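Sister chromatid cohesion protein (Chaetomium thermophilum, PDB 5T8V) probably loads cohesin onto chromatin as part of the Scc2 cohesin loader, of which this chain is the C-terminal, HEAT-repeat fragment. Local coordinates at residues 820-825 / 840-845. Residues are numbered along the deposited sequence; the frame is centred on the assembly and turned at random.
Sequences GSMFDL and RDVLQV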
# COMPACT_ATOMS: atom_id res chain seq x y z
N GLY A 820 0.61 15.74 43.08
CA GLY A 820 1.53 15.71 44.21
C GLY A 820 2.97 15.56 43.78
O GLY A 820 3.87 16.09 44.43
N SER A 821 3.22 14.84 42.69
CA SER A 821 4.57 14.76 42.15
C SER A 821 5.00 16.11 41.59
O SER A 821 6.07 16.62 41.95
CB SER A 821 4.64 13.69 41.06
OG SER A 821 5.96 13.57 40.55
N MET A 822 4.17 16.72 40.74
CA MET A 822 4.51 18.02 40.17
C MET A 822 4.91 19.00 41.25
O MET A 822 5.89 19.74 41.10
CB MET A 822 3.32 18.57 39.37
CG MET A 822 2.67 17.57 38.44
SD MET A 822 1.84 18.34 37.04
CE MET A 822 0.98 16.93 36.34
N PHE A 823 4.17 19.03 42.37
CA PHE A 823 4.58 19.86 43.49
C PHE A 823 5.84 19.33 44.14
O PHE A 823 6.67 20.12 44.63
CB PHE A 823 3.45 19.96 44.52
CG PHE A 823 2.33 20.87 44.11
CD1 PHE A 823 2.48 22.24 44.19
CD2 PHE A 823 1.13 20.35 43.66
CE1 PHE A 823 1.44 23.08 43.81
CE2 PHE A 823 0.10 21.18 43.28
CZ PHE A 823 0.25 22.55 43.36
N ASP A 824 6.02 18.01 44.17
CA ASP A 824 7.25 17.43 44.70
C ASP A 824 8.45 17.81 43.85
O ASP A 824 9.58 17.86 44.36
CB ASP A 824 7.12 15.91 44.80
CG ASP A 824 8.31 15.26 45.47
OD1 ASP A 824 8.94 15.92 46.33
OD2 ASP A 824 8.62 14.10 45.13
N LEU A 825 8.23 18.09 42.56
CA LEU A 825 9.30 18.57 41.69
C LEU A 825 9.60 20.05 41.88
O LEU A 825 10.55 20.55 41.29
CB LEU A 825 8.93 18.31 40.23
CG LEU A 825 9.26 16.92 39.67
CD1 LEU A 825 8.54 15.82 40.43
CD2 LEU A 825 8.90 16.86 38.19
N ARG A 840 8.17 26.83 35.71
CA ARG A 840 7.16 27.46 34.86
C ARG A 840 6.39 26.41 34.07
O ARG A 840 5.15 26.36 34.11
CB ARG A 840 7.88 28.44 33.93
CG ARG A 840 7.02 29.18 32.92
CD ARG A 840 7.95 29.82 31.89
NE ARG A 840 7.42 31.06 31.33
CZ ARG A 840 8.13 31.89 30.57
NH1 ARG A 840 7.57 33.00 30.10
NH2 ARG A 840 9.39 31.61 30.27
N ASP A 841 7.11 25.54 33.35
CA ASP A 841 6.47 24.54 32.51
C ASP A 841 5.63 23.56 33.32
O ASP A 841 4.59 23.09 32.85
CB ASP A 841 7.53 23.79 31.70
CG ASP A 841 8.30 24.71 30.77
OD1 ASP A 841 7.74 25.74 30.35
OD2 ASP A 841 9.48 24.39 30.47
N VAL A 842 6.06 23.24 34.55
CA VAL A 842 5.26 22.38 35.41
C VAL A 842 3.99 23.10 35.83
O VAL A 842 2.90 22.50 35.87
CB VAL A 842 6.09 21.94 36.63
CG1 VAL A 842 5.24 21.10 37.59
CG2 VAL A 842 7.32 21.15 36.19
N LEU A 843 4.09 24.38 36.17
CA LEU A 843 2.92 25.13 36.57
C LEU A 843 1.93 25.31 35.43
O LEU A 843 0.74 25.51 35.69
CB LEU A 843 3.34 26.49 37.13
CG LEU A 843 4.18 26.39 38.41
CD1 LEU A 843 4.82 27.72 38.72
CD2 LEU A 843 3.33 25.92 39.58
N GLN A 844 2.39 25.24 34.18
CA GLN A 844 1.44 25.32 33.07
C GLN A 844 0.50 24.12 33.04
O GLN A 844 -0.66 24.26 32.65
CB GLN A 844 2.19 25.44 31.74
CG GLN A 844 2.72 26.84 31.47
CD GLN A 844 1.63 27.90 31.51
OE1 GLN A 844 1.60 28.73 32.42
NE2 GLN A 844 0.73 27.86 30.54
N VAL A 845 0.97 22.95 33.46
CA VAL A 845 0.11 21.76 33.52
C VAL A 845 -0.65 21.70 34.84
O VAL A 845 -1.82 21.31 34.87
CB VAL A 845 0.93 20.48 33.26
CG1 VAL A 845 2.12 20.39 34.19
CG2 VAL A 845 0.06 19.24 33.41
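Met822 and Val842 mark the closest approach of the two helical backbones, their CA atoms 6.5 Å apart, a spacing that brings side chains of the two segments into direct contact. At the near end of the methionine, Met822 CB lies 3.6 Å from Val842 CG1. Val842 CG1 also lies 3.8 Å from Met822 O, so one branch of the valine rests beside both the root of the methionine and its main chain. The valine's first torsion explains which branch does this: CG1 is anti to the backbone N (chi1 177°) and projects from a CB that already points at segment 820-825.

The far end of Met822 engages the next turn of the partner helix. Beyond CG the chain is extended (chi2 -154°, chi3 -171°), which carries the thioether past Val842 to Val845. The two side chains meet there roughly at right angles, and Met822 CE, 3.8 Å from Val845 CG2, carries the contact. Met822 SD is modelled 3.5 Å from Val845 CG1, but that methyl is set too close to Val842 O of its own helix, so its placement, and this approach with it, is doubtful. All three touching residues are buried and their mutual contacts are apolar; the two segments together bury 196 Å² of surface against each other, a small hydrophobic interface resting mainly on one long side chain and two branched ones.

In the fold, the contact joins helix 808-824, near its C-terminal end, to the start of helix 839-852, successive helices in the alpha-helical HEAT-repeat array of Scc2. Met822 also touches Leu846 and Phe849 farther along helix 839-852. Helix 773-786 supplies Val777 to the same methionine, while Leu843 packs on Val880 and Ala883 of helix 878-891.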